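MSHA biogenesis protein MshE (Vibrio cholerae, PDB 5HTL) binds cyclic di-GMP with high affinity through its MshEN domain and, judging by its name, takes part in the biogenesis of the MSHA pilus. Local coordinates at residues G11-E16 / A59-L64. Residues are numbered along the deposited sequence; the frame is centred on the assembly and turned at random.
Sequences GDLLVE and AQQLSL. With C2E (9,9'-[(2R,3R,3aS,5S,7aR,9R,10R,10aS,12S,14aR)-3,5,10,12-tetrahydroxy-5,12-dioxidooctahydro-2H,7H-difuro[3,2-d:3',2'-j][1,3,7,9,2,8]tetraoxadiphosphacyclododecine-2,9-diyl]bis(2-amino-1,9-dihydro-6H-purin-6-one)), chain C.
Leu13 meets Gln61 through a single methyl group, and cyclic di-GMP, bonded to both helices, adds a second link between 10-16 and 51-62. CD1 of Leu13 rests on the root of the glutamine, 3.8 Å from Gln61 CB and equally close to its CA, the two side chains running aslant to each other. With chi1 at -177°, Leu13 sends CG away from its own backbone N and out toward the second helix, where Phe57 also packs on it; the aliphatic part of Gln60 lies at the margin, its CG 4.5 Å from Leu13 CD1. Gln61 is likewise stretched out, but past the leucine, and its amide ends at the ligand. There the two halves of the amide divide the work: OE1 accepts a hydrogen bond of 2.7 Å from the ribose hydroxyl O2A of C2E, while NE2 donates to its phosphate oxygen O2P at 2.8 Å, a bent bond of 143°. A further bond from NE2 to the Lys8 carbonyl helps to fix which way round the amide sits. This is the MshEN mode of cyclic di-GMP recognition, in which backbone atoms read a guanine edge: Gly11 N donates to N7 of the C2E guanine over 3.1 Å, and Asp12 N lies 3.0 Å from O6 of the same base. Beyond Gln61, helix 51-62 closes in a Schellman motif at Ser63, whose hydroxyl bonds to Arg7 of the second subunit.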
loop_
_atom_site.group_PDB
_atom_site.type_symbol
_atom_site.label_atom_id
_atom_site.label_comp_id
_atom_site.label_asym_id
_atom_site.label_seq_id
_atom_site.Cartn_x
_atom_site.Cartn_y
_atom_site.Cartn_z
ATOM N N GLY A 11 5.617 -6.793 -16.411
ATOM C CA GLY A 11 5.980 -7.875 -17.315
ATOM C C GLY A 11 6.808 -8.947 -16.625
ATOM O O GLY A 11 6.449 -10.128 -16.652
ATOM N N ASP A 12 7.907 -8.539 -15.996
ATOM C CA ASP A 12 8.773 -9.476 -15.289
ATOM C C ASP A 12 8.030 -10.218 -14.196
ATOM O O ASP A 12 8.251 -11.409 -14.001
ATOM C CB ASP A 12 9.984 -8.749 -14.703
ATOM C CG ASP A 12 10.902 -8.190 -15.774
ATOM O OD1 ASP A 12 11.002 -8.806 -16.858
ATOM O OD2 ASP A 12 11.520 -7.135 -15.526
ATOM N N LEU A 13 7.139 -9.526 -13.494
ATOM C CA LEU A 13 6.343 -10.169 -12.455
ATOM C C LEU A 13 5.483 -11.287 -13.050
ATOM O O LEU A 13 5.430 -12.404 -12.526
ATOM C CB LEU A 13 5.469 -9.117 -11.755
ATOM C CG LEU A 13 4.586 -9.531 -10.575
ATOM C CD1 LEU A 13 4.278 -8.313 -9.732
ATOM C CD2 LEU A 13 3.285 -10.126 -11.043
ATOM N N LEU A 14 4.786 -10.979 -14.142
ATOM C CA LEU A 14 3.902 -11.949 -14.775
ATOM C C LEU A 14 4.662 -13.137 -15.362
ATOM O O LEU A 14 4.160 -14.254 -15.377
ATOM C CB LEU A 14 3.077 -11.264 -15.864
ATOM C CG LEU A 14 2.082 -10.221 -15.351
ATOM C CD1 LEU A 14 1.466 -9.475 -16.519
ATOM C CD2 LEU A 14 1.005 -10.892 -14.525
ATOM N N VAL A 15 5.865 -12.902 -15.869
ATOM C CA VAL A 15 6.662 -14.001 -16.408
ATOM C C VAL A 15 7.179 -14.883 -15.288
ATOM O O VAL A 15 7.098 -16.103 -15.373
ATOM C CB VAL A 15 7.836 -13.493 -17.251
ATOM C CG1 VAL A 15 8.757 -14.649 -17.643
ATOM C CG2 VAL A 15 7.330 -12.800 -18.484
ATOM N N GLU A 16 7.703 -14.256 -14.241
ATOM C CA GLU A 16 8.268 -15.002 -13.123
ATOM C C GLU A 16 7.222 -15.836 -12.410
ATOM O O GLU A 16 7.527 -16.917 -11.908
ATOM C CB GLU A 16 8.955 -14.064 -12.141
ATOM C CG GLU A 16 10.243 -13.470 -12.672
ATOM C CD GLU A 16 10.894 -12.535 -11.680
ATOM O OE1 GLU A 16 10.527 -12.591 -10.486
ATOM O OE2 GLU A 16 11.766 -11.743 -12.098
ATOM N N ALA A 59 -2.364 -5.853 -7.829
ATOM C CA ALA A 59 -2.416 -5.837 -6.372
ATOM C C ALA A 59 -1.107 -6.341 -5.764
ATOM O O ALA A 59 -0.566 -5.737 -4.838
ATOM C CB ALA A 59 -3.596 -6.639 -5.862
ATOM N N GLN A 60 -0.584 -7.445 -6.280
ATOM C CA GLN A 60 0.694 -7.947 -5.790
ATOM C C GLN A 60 1.828 -6.945 -6.050
ATOM O O GLN A 60 2.628 -6.648 -5.161
ATOM C CB GLN A 60 1.010 -9.299 -6.434
ATOM C CG GLN A 60 2.336 -9.886 -5.997
ATOM C CD GLN A 60 2.518 -11.320 -6.458
ATOM O OE1 GLN A 60 1.575 -11.958 -6.926
ATOM N NE2 GLN A 60 3.733 -11.838 -6.318
ATOM N N GLN A 61 1.889 -6.426 -7.270
ATOM C CA GLN A 61 2.906 -5.439 -7.633
ATOM C C GLN A 61 2.928 -4.223 -6.712
ATOM O O GLN A 61 3.996 -3.744 -6.306
ATOM C CB GLN A 61 2.684 -4.968 -9.067
ATOM C CG GLN A 61 3.750 -3.987 -9.525
ATOM C CD GLN A 61 3.428 -3.313 -10.836
ATOM O OE1 GLN A 61 2.311 -2.828 -11.042
ATOM N NE2 GLN A 61 4.411 -3.267 -11.734
ATOM N N LEU A 62 1.741 -3.700 -6.406
ATOM C CA LEU A 62 1.603 -2.487 -5.615
ATOM C C LEU A 62 1.507 -2.730 -4.108
ATOM O O LEU A 62 1.355 -1.779 -3.335
ATOM C CB LEU A 62 0.383 -1.711 -6.101
ATOM C CG LEU A 62 0.422 -1.352 -7.591
ATOM C CD1 LEU A 62 -0.882 -0.651 -7.995
ATOM C CD2 LEU A 62 1.661 -0.492 -7.892
ATOM N N SER A 63 1.588 -4.005 -3.726
ATOM C CA SER A 63 1.519 -4.437 -2.322
ATOM C C SER A 63 0.250 -3.944 -1.627
ATOM O O SER A 63 0.299 -3.256 -0.609
ATOM C CB SER A 63 2.760 -3.986 -1.550
ATOM O OG SER A 63 2.920 -4.761 -0.385
ATOM N N LEU A 64 -0.894 -4.268 -2.217
ATOM C CA LEU A 64 -2.166 -3.870 -1.635
ATOM C C LEU A 64 -3.160 -4.990 -1.837
ATOM O O LEU A 64 -2.933 -5.886 -2.651
ATOM C CB LEU A 64 -2.649 -2.534 -2.198
ATOM C CG LEU A 64 -2.729 -2.365 -3.705
ATOM C CD1 LEU A 64 -3.958 -3.064 -4.296
ATOM C CD2 LEU A 64 -2.701 -0.874 -4.101
HETATM P P1 C2E C . 5.620 -0.805 -14.369
HETATM O O2P C2E C . 5.174 -2.240 -14.233
HETATM O O1P C2E C . 6.745 -0.453 -13.419
HETATM O "O5'" C2E C . 6.057 -0.574 -15.870
HETATM C "C5'" C2E C . 6.399 0.657 -16.445
HETATM C "C4'" C2E C . 6.512 0.634 -17.899
HETATM O "O4'" C2E C . 7.533 -0.225 -18.306
HETATM C "C3'" C2E C . 5.260 0.117 -18.552
HETATM O "O3'" C2E C . 4.420 1.190 -18.905
HETATM C "C2'" C2E C . 5.718 -0.645 -19.627
HETATM O "O2'" C2E C . 5.750 0.153 -20.830
HETATM C "C1'" C2E C . 7.078 -1.122 -19.277
HETATM N N9 C2E C . 7.039 -2.422 -18.682
HETATM C C8 C2E C . 6.310 -3.078 -17.784
HETATM N N7 C2E C . 6.864 -4.292 -17.665
HETATM C C5 C2E C . 7.945 -4.379 -18.496
HETATM C C6 C2E C . 8.855 -5.415 -18.735
HETATM O O6 C2E C . 8.737 -6.595 -18.095
HETATM N N1 C2E C . 9.840 -5.225 -19.621
HETATM C C2 C2E C . 9.954 -4.053 -20.251
HETATM N N2 C2E C . 11.027 -3.914 -21.186
HETATM N N3 C2E C . 9.106 -3.021 -20.052
HETATM C C4 C2E C . 8.083 -3.149 -19.178
HETATM P P11 C2E C . 2.837 1.069 -18.787
HETATM O O21 C2E C . 2.174 2.283 -19.416
HETATM O O11 C2E C . 2.422 -0.151 -19.557
HETATM O O5A C2E C . 2.387 0.819 -17.314
HETATM C C5A C2E C . 2.615 1.772 -16.289
HETATM C C4A C2E C . 2.470 1.293 -14.938
HETATM O O4A C2E C . 1.061 0.975 -14.667
HETATM C C3A C2E C . 3.189 0.025 -14.691
HETATM O O3A C2E C . 4.436 0.194 -14.047
HETATM C C2A C2E C . 2.282 -0.797 -13.866
HETATM O O2A C2E C . 2.442 -0.613 -12.516
HETATM C C1A C2E C . 0.909 -0.355 -14.227
HETATM N N91 C2E C . 0.215 -1.054 -15.300
HETATM C C81 C2E C . 0.730 -1.705 -16.362
HETATM N N71 C2E C . -0.269 -2.173 -17.130
HETATM C C51 C2E C . -1.443 -1.810 -16.561
HETATM C C61 C2E C . -2.797 -1.980 -16.869
HETATM O O61 C2E C . -3.211 -2.660 -18.001
HETATM N N11 C2E C . -3.722 -1.475 -16.055
HETATM C C21 C2E C . -3.379 -0.807 -14.958
HETATM N N21 C2E C . -4.434 -0.319 -14.163
HETATM N N31 C2E C . -2.100 -0.606 -14.617
HETATM C C41 C2E C . -1.126 -1.100 -15.410
#